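Local coordinates for protein cellulase (Xanthomonas axonopodis pv. citri, PDB 5HOS) that probably hydrolyses internal beta-1,4-glucosidic bonds of cellulose, as an endoglucanase of glycosyl hydrolase family 5, at residues 68-73 and 109-114; 133-138 and 173-178; 213-218 and 261-266. All blocks are in the same frame, centred on the assembly; numbering follows the deposited sequence.

How the contacts relate
The chain builds a (beta/alpha)8 barrel, and the three contacts follow one another along it: each closes before the next opens, so none nests or crosses. Contact 1 joins neighbouring barrel strands across a beta-alpha-beta crossover through helix 90-105. Contact 2 then closes an alpha-beta-alpha passage, pairing two outer helices that flank strand 152-155. Contact 3 brackets strand 224-231 and helix 248-262, joining the loops that enter strands 224-231 and 267-273. V114 CG1 packs on L138 CD2 at 3.9 Å between contacts 1 and 2, and Q173 NE2 probably donates to R218 O between contacts 2 and 3, whereas contacts 1 and 3 stay about 11 Å apart at their nearest atoms.

Contact 1. Residues 68-73 and 109-114; sequences MNTVRL and YVIVDV
The carboxylate of D113 lies over one face of the R72 guanidinium, the two planes only 12° apart, inside the (beta/alpha)8 barrel, where the parallel strands 70-75 and 109-114 are neighbours. At the other end N69 O lies at the edge of the Y109 ring, 3.4 Å from Y109 CD1, and the N69 amide is turned 81° to that ring; Y29 meets Y109 edge-to-face. D113 OD2 is 3.4 Å from R72 NH1, but no N-H points at it, so this salt bridge works through charge alone. The directed bonds of R72 go to N33 and N158, with E227 and E271 adding salt bridges, while D113 OD2 bonds to H115. This cluster lies in the barrel interior toward the C-terminal ends of the strands, where family 5 enzymes carry their active site. R72 reaches it with CG anti to the backbone N (chi1 -178°) and the chain extended to NE. Five nearly straight backbone bonds join the strands. Beta-branched residues suit these extended backbones: T70 CG2 rests on I111 CD1 at 3.8 Å on the R72 side of the sheet. On the other side, beneath helix 90-105, L73 CB meets V110 CG1 at 4.0 Å.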
loop_
_atom_site.group_PDB
_atom_site.type_symbol
_atom_site.label_atom_id
_atom_site.label_comp_id
_atom_site.label_asym_id
_atom_site.label_seq_id
_atom_site.Cartn_x
_atom_site.Cartn_y
_atom_site.Cartn_z
ATOM N N MET A 68 12.665 -3.474 9.912
ATOM C CA MET A 68 11.499 -3.577 9.033
ATOM C C MET A 68 11.658 -4.813 8.180
ATOM O O MET A 68 12.774 -5.152 7.785
ATOM C CB MET A 68 11.377 -2.342 8.143
ATOM C CG MET A 68 10.841 -1.159 8.902
ATOM S SD MET A 68 10.997 0.371 7.993
ATOM C CE MET A 68 10.159 1.480 9.131
ATOM N N ASN A 69 10.549 -5.489 7.903
ATOM C CA ASN A 69 10.569 -6.652 7.021
ATOM C C ASN A 69 9.777 -6.495 5.725
ATOM O O ASN A 69 9.634 -7.459 4.991
ATOM C CB ASN A 69 10.113 -7.909 7.776
ATOM C CG ASN A 69 8.625 -7.902 8.097
ATOM O OD1 ASN A 69 7.943 -6.901 7.922
ATOM N ND2 ASN A 69 8.118 -9.033 8.568
ATOM N N THR A 70 9.273 -5.297 5.434
ATOM C CA THR A 70 8.378 -5.096 4.288
ATOM C C THR A 70 8.682 -3.791 3.559
ATOM O O THR A 70 8.933 -2.773 4.184
ATOM C CB THR A 70 6.904 -5.115 4.748
ATOM O OG1 THR A 70 6.633 -6.360 5.410
ATOM C CG2 THR A 70 5.938 -4.962 3.577
ATOM N N VAL A 71 8.681 -3.860 2.232
ATOM C CA VAL A 71 8.715 -2.696 1.358
ATOM C C VAL A 71 7.417 -2.699 0.569
ATOM O O VAL A 71 7.065 -3.707 -0.044
ATOM C CB VAL A 71 9.926 -2.750 0.396
ATOM C CG1 VAL A 71 9.762 -1.798 -0.784
ATOM C CG2 VAL A 71 11.202 -2.450 1.173
ATOM N N ARG A 72 6.699 -1.582 0.590
ATOM C CA ARG A 72 5.612 -1.384 -0.357
ATOM C C ARG A 72 6.216 -0.636 -1.521
ATOM O O ARG A 72 6.844 0.425 -1.336
ATOM C CB ARG A 72 4.427 -0.635 0.257
ATOM C CG ARG A 72 3.239 -0.431 -0.681
ATOM C CD ARG A 72 2.001 -0.093 0.129
ATOM N NE ARG A 72 0.780 0.178 -0.626
ATOM C CZ ARG A 72 0.355 1.380 -1.036
ATOM N NH1 ARG A 72 1.075 2.488 -0.840
ATOM N NH2 ARG A 72 -0.818 1.477 -1.655
ATOM N N LEU A 73 6.047 -1.203 -2.710
ATOM C CA LEU A 73 6.657 -0.676 -3.923
ATOM C C LEU A 73 5.594 -0.192 -4.910
ATOM O O LEU A 73 5.017 -0.993 -5.645
ATOM C CB LEU A 73 7.525 -1.760 -4.557
ATOM C CG LEU A 73 8.344 -1.354 -5.778
ATOM C CD1 LEU A 73 9.522 -0.493 -5.353
ATOM C CD2 LEU A 73 8.801 -2.592 -6.536
ATOM N N TYR A 109 9.825 -8.702 2.569
ATOM C CA TYR A 109 8.711 -8.897 1.641
ATOM C C TYR A 109 8.526 -7.642 0.792
ATOM O O TYR A 109 8.927 -6.552 1.205
ATOM C CB TYR A 109 7.418 -9.145 2.422
ATOM C CG TYR A 109 7.428 -10.371 3.306
ATOM C CD1 TYR A 109 7.855 -10.302 4.627
ATOM C CD2 TYR A 109 6.992 -11.602 2.824
ATOM C CE1 TYR A 109 7.865 -11.424 5.442
ATOM C CE2 TYR A 109 6.996 -12.733 3.631
ATOM C CZ TYR A 109 7.429 -12.633 4.939
ATOM O OH TYR A 109 7.429 -13.753 5.753
ATOM N N VAL A 110 7.901 -7.804 -0.379
ATOM C CA VAL A 110 7.572 -6.671 -1.256
ATOM C C VAL A 110 6.088 -6.717 -1.572
ATOM O O VAL A 110 5.595 -7.729 -2.075
ATOM C CB VAL A 110 8.375 -6.677 -2.575
ATOM C CG1 VAL A 110 7.915 -5.574 -3.516
ATOM C CG2 VAL A 110 9.850 -6.504 -2.297
ATOM N N ILE A 111 5.393 -5.615 -1.291
ATOM C CA ILE A 111 4.042 -5.406 -1.784
ATOM C C ILE A 111 4.178 -4.722 -3.128
ATOM O O ILE A 111 4.697 -3.603 -3.197
ATOM C CB ILE A 111 3.206 -4.504 -0.848
ATOM C CG1 ILE A 111 3.107 -5.104 0.556
ATOM C CG2 ILE A 111 1.807 -4.253 -1.425
ATOM C CD1 ILE A 111 2.748 -4.083 1.625
ATOM N N VAL A 112 3.728 -5.379 -4.186
ATOM C CA VAL A 112 3.643 -4.740 -5.492
ATOM C C VAL A 112 2.349 -3.939 -5.487
ATOM O O VAL A 112 1.266 -4.516 -5.480
ATOM C CB VAL A 112 3.650 -5.756 -6.649
ATOM C CG1 VAL A 112 3.512 -5.035 -7.988
ATOM C CG2 VAL A 112 4.925 -6.588 -6.616
ATOM N N ASP A 113 2.477 -2.612 -5.485
ATOM C CA ASP A 113 1.337 -1.685 -5.369
ATOM C C ASP A 113 1.097 -1.062 -6.731
ATOM O O ASP A 113 1.875 -0.218 -7.177
ATOM C CB ASP A 113 1.636 -0.622 -4.279
ATOM C CG ASP A 113 0.946 0.737 -4.514
ATOM O OD1 ASP A 113 -0.180 0.796 -5.056
ATOM O OD2 ASP A 113 1.559 1.762 -4.134
ATOM N N VAL A 114 0.010 -1.466 -7.378
ATOM C CA VAL A 114 -0.402 -0.863 -8.644
ATOM C C VAL A 114 -0.998 0.491 -8.246
ATOM O O VAL A 114 -2.121 0.561 -7.743
ATOM C CB VAL A 114 -1.418 -1.744 -9.395
ATOM C CG1 VAL A 114 -1.867 -1.075 -10.689
ATOM C CG2 VAL A 114 -0.808 -3.114 -9.685
#

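Contact 2. Residues 133-138 and 173-178; sequences STFNDL and QASIDT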
loop_
_atom_site.group_PDB
_atom_site.type_symbol
_atom_site.label_atom_id
_atom_site.label_comp_id
_atom_site.label_asym_id
_atom_site.label_seq_id
_atom_site.Cartn_x
_atom_site.Cartn_y
_atom_site.Cartn_z
ATOM N N SER A 133 -12.524 -6.607 -17.163
ATOM C CA SER A 133 -11.632 -7.525 -17.874
ATOM C C SER A 133 -10.217 -6.974 -18.064
ATOM O O SER A 133 -9.255 -7.721 -17.999
ATOM C CB SER A 133 -12.226 -7.908 -19.244
ATOM O OG SER A 133 -12.321 -6.776 -20.099
ATOM N N THR A 134 -10.094 -5.671 -18.306
ATOM C CA THR A 134 -8.787 -5.046 -18.448
ATOM C C THR A 134 -7.957 -5.117 -17.154
ATOM O O THR A 134 -6.755 -5.398 -17.188
ATOM C CB THR A 134 -8.944 -3.596 -18.934
ATOM O OG1 THR A 134 -9.484 -3.624 -20.264
ATOM C CG2 THR A 134 -7.613 -2.854 -18.951
ATOM N N PHE A 135 -8.612 -4.875 -16.026
ATOM C CA PHE A 135 -7.983 -4.974 -14.717
ATOM C C PHE A 135 -7.645 -6.427 -14.387
ATOM O O PHE A 135 -6.536 -6.721 -13.898
ATOM C CB PHE A 135 -8.906 -4.342 -13.664
ATOM C CG PHE A 135 -8.308 -4.231 -12.282
ATOM C CD1 PHE A 135 -7.015 -3.726 -12.082
ATOM C CD2 PHE A 135 -9.061 -4.577 -11.172
ATOM C CE1 PHE A 135 -6.489 -3.602 -10.811
ATOM C CE2 PHE A 135 -8.536 -4.457 -9.893
ATOM C CZ PHE A 135 -7.250 -3.974 -9.715
ATOM N N ASN A 136 -8.577 -7.332 -14.680
ATOM C CA ASN A 136 -8.347 -8.768 -14.498
ATOM C C ASN A 136 -7.088 -9.253 -15.217
ATOM O O ASN A 136 -6.328 -10.051 -14.671
ATOM C CB ASN A 136 -9.526 -9.596 -15.017
ATOM C CG ASN A 136 -10.758 -9.521 -14.133
ATOM O OD1 ASN A 136 -10.722 -9.039 -13.000
ATOM N ND2 ASN A 136 -11.872 -10.018 -14.660
ATOM N N ASP A 137 -6.880 -8.780 -16.446
ATOM C CA ASP A 137 -5.746 -9.242 -17.239
ATOM C C ASP A 137 -4.411 -8.819 -16.632
ATOM O O ASP A 137 -3.475 -9.606 -16.629
ATOM C CB ASP A 137 -5.832 -8.763 -18.678
ATOM C CG ASP A 137 -4.748 -9.350 -19.528
ATOM O OD1 ASP A 137 -4.839 -10.554 -19.844
ATOM O OD2 ASP A 137 -3.778 -8.624 -19.836
ATOM N N LEU A 138 -4.322 -7.582 -16.130
ATOM C CA LEU A 138 -3.116 -7.160 -15.394
ATOM C C LEU A 138 -2.797 -8.146 -14.277
ATOM O O LEU A 138 -1.675 -8.652 -14.186
ATOM C CB LEU A 138 -3.279 -5.763 -14.783
ATOM C CG LEU A 138 -2.172 -5.293 -13.820
ATOM C CD1 LEU A 138 -0.848 -5.119 -14.537
ATOM C CD2 LEU A 138 -2.565 -4.010 -13.106
ATOM N N GLN A 173 -13.327 -7.909 -6.476
ATOM C CA GLN A 173 -13.682 -9.337 -6.399
ATOM C C GLN A 173 -13.290 -10.082 -7.666
ATOM O O GLN A 173 -12.785 -11.206 -7.601
ATOM C CB GLN A 173 -15.177 -9.503 -6.147
ATOM C CG GLN A 173 -15.611 -10.935 -5.874
ATOM C CD GLN A 173 -14.992 -11.466 -4.609
ATOM O OE1 GLN A 173 -15.409 -11.103 -3.514
ATOM N NE2 GLN A 173 -13.976 -12.315 -4.745
ATOM N N ALA A 174 -13.518 -9.459 -8.818
ATOM C CA ALA A 174 -13.173 -10.082 -10.088
ATOM C C ALA A 174 -11.663 -10.314 -10.195
ATOM O O ALA A 174 -11.234 -11.376 -10.636
ATOM C CB ALA A 174 -13.670 -9.237 -11.244
ATOM N N SER A 175 -10.860 -9.334 -9.773
ATOM C CA SER A 175 -9.406 -9.487 -9.826
ATOM C C SER A 175 -8.907 -10.535 -8.815
ATOM O O SER A 175 -7.994 -11.299 -9.125
ATOM C CB SER A 175 -8.692 -8.140 -9.640
ATOM O OG SER A 175 -8.876 -7.644 -8.326
ATOM N N ILE A 176 -9.517 -10.589 -7.629
ATOM C CA ILE A 176 -9.186 -11.629 -6.631
ATOM C C ILE A 176 -9.450 -13.017 -7.219
ATOM O O ILE A 176 -8.591 -13.904 -7.161
ATOM C CB ILE A 176 -9.986 -11.447 -5.319
ATOM C CG1 ILE A 176 -9.519 -10.191 -4.569
ATOM C CG2 ILE A 176 -9.889 -12.668 -4.406
ATOM C CD1 ILE A 176 -10.528 -9.667 -3.570
ATOM N N ASP A 177 -10.631 -13.193 -7.799
ATOM C CA ASP A 177 -10.989 -14.482 -8.415
ATOM C C ASP A 177 -10.014 -14.866 -9.540
ATOM O O ASP A 177 -9.598 -16.032 -9.651
ATOM C CB ASP A 177 -12.436 -14.467 -8.933
ATOM C CG ASP A 177 -13.474 -14.437 -7.810
ATOM O OD1 ASP A 177 -13.127 -14.606 -6.616
ATOM O OD2 ASP A 177 -14.666 -14.251 -8.125
ATOM N N THR A 178 -9.641 -13.881 -10.356
ATOM C CA THR A 178 -8.685 -14.082 -11.443
ATOM C C THR A 178 -7.323 -14.534 -10.923
ATOM O O THR A 178 -6.734 -15.474 -11.449
ATOM C CB THR A 178 -8.528 -12.786 -12.258
ATOM O OG1 THR A 178 -9.804 -12.421 -12.803
ATOM C CG2 THR A 178 -7.520 -12.957 -13.379
#
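N136 and T178 meet where two outer helices of the barrel, 132-145 and 165-181, run side by side; the local axes approach to 8.7 Å at an angle of 35°. The close approaches of side chains begin with this pair. The N136 side chain crosses that of T178 at about a right angle and puts its CG 3.3 Å from T178 OG1, while its amide group also lies against the small A174 and the backbone leading into S175. The other branch of T178 meets the same residue, its methyl CG2 3.4 Å from N136 O. Deeper in, the F135 ring comes obliquely to the S175 side chain, F135 CE2 lying 3.6 Å from S175 OG; serine and alanine are small enough to let the larger phenylalanine and asparagine approach this helix closely.

The clear side-chain hydrogen bonds at this interface are made within helix 165-181. T178 OG1 donates to A174 O over 2.8 Å, a reach made possible by its placement anti to the carbonyl carbon (chi1 -60°). T178 N binds the same oxygen from the opposite face of the carbonyl plane, giving A174 O two donors. S175 OG likewise turns back to A172 O.

Both hydroxyls thus have partners in their own helix, so serine and threonine can sit in a packed interface with their polar atoms satisfied.

Contact 3. Residues 213-218 and 261-266; sequences AMASIR and RLNKKR. With SO4 (sulfate ion), chain B.
A Schellman motif ends helix 248-262, and the turn it makes, with K264 at C-prime in positive phi, sends K265 across to the carbonyls of loop 213-218. K265 NZ donates to I217 O over 3.2 Å, in the carbonyl plane, and weakly to A215 O; Y224 OH is a further partner. A bend at the last torsion (chi4 46°) swings the ammonium onto these oxygens and leaves CE 3.2 Å from M214 O. R218 folds back on its own loop to use the same pair of acceptors: its NH1 bonds A215 O at 3.0 Å and I217 O at 2.7 Å, the latter from above the carbonyl plane. The two cationic nitrogens, R218 NH1 and K265 NZ, therefore sit 3.3 Å apart, a repulsion the shared carbonyls probably soften. Beside them A215, small enough for a close approach, sets CB 3.5 Å from N263 OD1, while N263 ND2 turns back to W259 O. R266 NH1 bonds sulfate O4 at 2.8 Å and R266 NH2 bonds sulfate O1 at 3.2 Å, the sulfur lying in the guanidinium plane; K28, Y29 and R223 complete this site. Here a Schellman-capped helix turns into the next strand, 267-273, at the alpha-to-beta end of a (beta/alpha)8 barrel.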
loop_
_atom_site.group_PDB
_atom_site.type_symbol
_atom_site.label_atom_id
_atom_site.label_comp_id
_atom_site.label_asym_id
_atom_site.label_seq_id
_atom_site.Cartn_x
_atom_site.Cartn_y
_atom_site.Cartn_z
ATOM N N ALA A 213 -19.986 -2.392 1.136
ATOM C CA ALA A 213 -19.457 -2.998 -0.092
ATOM C C ALA A 213 -18.366 -4.042 0.168
ATOM O O ALA A 213 -18.356 -5.108 -0.452
ATOM C CB ALA A 213 -18.937 -1.912 -1.025
ATOM N N MET A 214 -17.483 -3.751 1.115
ATOM C CA MET A 214 -16.332 -4.601 1.374
ATOM C C MET A 214 -16.653 -5.756 2.321
ATOM O O MET A 214 -15.877 -6.696 2.388
ATOM C CB MET A 214 -15.163 -3.766 1.893
ATOM C CG MET A 214 -14.715 -2.667 0.923
ATOM S SD MET A 214 -14.187 -3.193 -0.736
ATOM C CE MET A 214 -12.905 -4.340 -0.276
ATOM N N ALA A 215 -17.798 -5.707 3.010
ATOM C CA ALA A 215 -18.225 -6.817 3.890
ATOM C C ALA A 215 -18.404 -8.125 3.134
ATOM O O ALA A 215 -18.134 -9.199 3.676
ATOM C CB ALA A 215 -19.513 -6.465 4.618
ATOM N N SER A 216 -18.865 -8.037 1.888
ATOM C CA SER A 216 -19.132 -9.233 1.100
ATOM C C SER A 216 -17.929 -9.716 0.280
ATOM O O SER A 216 -18.054 -10.713 -0.431
ATOM C CB SER A 216 -20.345 -8.997 0.194
ATOM O OG SER A 216 -20.136 -7.879 -0.647
ATOM N N ILE A 217 -16.775 -9.045 0.373
ATOM C CA ILE A 217 -15.562 -9.535 -0.307
ATOM C C ILE A 217 -15.209 -10.934 0.177
ATOM O O ILE A 217 -15.208 -11.208 1.382
ATOM C CB ILE A 217 -14.335 -8.615 -0.120
ATOM C CG1 ILE A 217 -14.447 -7.397 -1.032
ATOM C CG2 ILE A 217 -13.006 -9.331 -0.440
ATOM C CD1 ILE A 217 -14.329 -7.668 -2.527
ATOM N N ARG A 218 -14.903 -11.797 -0.787
ATOM C CA ARG A 218 -14.478 -13.161 -0.521
ATOM C C ARG A 218 -13.176 -13.448 -1.286
ATOM O O ARG A 218 -12.822 -12.756 -2.258
ATOM C CB ARG A 218 -15.584 -14.143 -0.913
ATOM C CG ARG A 218 -16.876 -13.994 -0.110
ATOM C CD ARG A 218 -16.747 -14.435 1.350
ATOM N NE ARG A 218 -17.958 -14.143 2.138
ATOM C CZ ARG A 218 -18.203 -13.019 2.828
ATOM N NH1 ARG A 218 -17.331 -12.011 2.875
ATOM N NH2 ARG A 218 -19.350 -12.898 3.494
ATOM N N ARG A 261 -13.275 -6.717 12.986
ATOM C CA ARG A 261 -13.581 -7.763 13.969
ATOM C C ARG A 261 -14.963 -8.374 13.729
ATOM O O ARG A 261 -15.104 -9.596 13.689
ATOM C CB ARG A 261 -13.472 -7.191 15.388
ATOM C CG ARG A 261 -13.364 -8.230 16.492
ATOM C CD ARG A 261 -12.969 -7.593 17.820
ATOM N NE ARG A 261 -11.535 -7.273 17.877
ATOM C CZ ARG A 261 -10.984 -6.086 18.162
ATOM N NH1 ARG A 261 -9.654 -5.973 18.170
ATOM N NH2 ARG A 261 -11.711 -5.008 18.451
ATOM N N LEU A 262 -15.971 -7.523 13.553
ATOM C CA LEU A 262 -17.335 -7.983 13.269
ATOM C C LEU A 262 -17.422 -8.793 11.969
ATOM O O LEU A 262 -18.093 -9.827 11.927
ATOM C CB LEU A 262 -18.306 -6.786 13.227
ATOM C CG LEU A 262 -19.757 -6.981 12.767
ATOM C CD1 LEU A 262 -20.486 -8.055 13.567
ATOM C CD2 LEU A 262 -20.502 -5.656 12.856
ATOM N N ASN A 263 -16.721 -8.335 10.930
ATOM C CA ASN A 263 -16.767 -8.975 9.605
ATOM C C ASN A 263 -15.707 -10.051 9.373
ATOM O O ASN A 263 -15.553 -10.547 8.249
ATOM C CB ASN A 263 -16.721 -7.898 8.521
ATOM C CG ASN A 263 -17.979 -7.057 8.512
ATOM O OD1 ASN A 263 -18.966 -7.435 7.898
ATOM N ND2 ASN A 263 -17.958 -5.926 9.207
ATOM N N LYS A 264 -14.993 -10.416 10.439
ATOM C CA LYS A 264 -14.014 -11.509 10.421
ATOM C C LYS A 264 -12.954 -11.291 9.344
ATOM O O LYS A 264 -12.637 -12.184 8.571
ATOM C CB LYS A 264 -14.718 -12.866 10.280
ATOM C CG LYS A 264 -15.839 -13.055 11.295
ATOM C CD LYS A 264 -16.089 -14.517 11.641
ATOM C CE LYS A 264 -17.242 -14.661 12.627
ATOM N NZ LYS A 264 -16.937 -14.060 13.958
ATOM N N LYS A 265 -12.425 -10.072 9.307
ATOM C CA LYS A 265 -11.417 -9.686 8.336
ATOM C C LYS A 265 -10.185 -9.127 9.041
ATOM O O LYS A 265 -10.214 -8.829 10.243
ATOM C CB LYS A 265 -12.010 -8.675 7.362
ATOM C CG LYS A 265 -12.897 -9.335 6.308
ATOM C CD LYS A 265 -13.786 -8.317 5.638
ATOM C CE LYS A 265 -14.403 -8.820 4.342
ATOM N NZ LYS A 265 -14.979 -10.185 4.380
ATOM N N ARG A 266 -9.091 -9.038 8.288
ATOM C CA ARG A 266 -7.832 -8.519 8.797
ATOM C C ARG A 266 -7.517 -7.239 8.046
ATOM O O ARG A 266 -7.996 -7.050 6.934
ATOM C CB ARG A 266 -6.716 -9.526 8.590
ATOM C CG ARG A 266 -6.990 -10.885 9.222
ATOM C CD ARG A 266 -5.781 -11.775 9.062
ATOM N NE ARG A 266 -5.533 -12.097 7.653
ATOM C CZ ARG A 266 -4.358 -12.478 7.141
ATOM N NH1 ARG A 266 -3.264 -12.592 7.898
ATOM N NH2 ARG A 266 -4.270 -12.749 5.840
HETATM S S SO4 B . -0.308 -13.883 5.924
HETATM O O1 SO4 B . -1.508 -14.249 5.128
HETATM O O2 SO4 B . 0.120 -15.056 6.719
HETATM O O3 SO4 B . 0.780 -13.475 5.020
HETATM O O4 SO4 B . -0.647 -12.793 6.860
#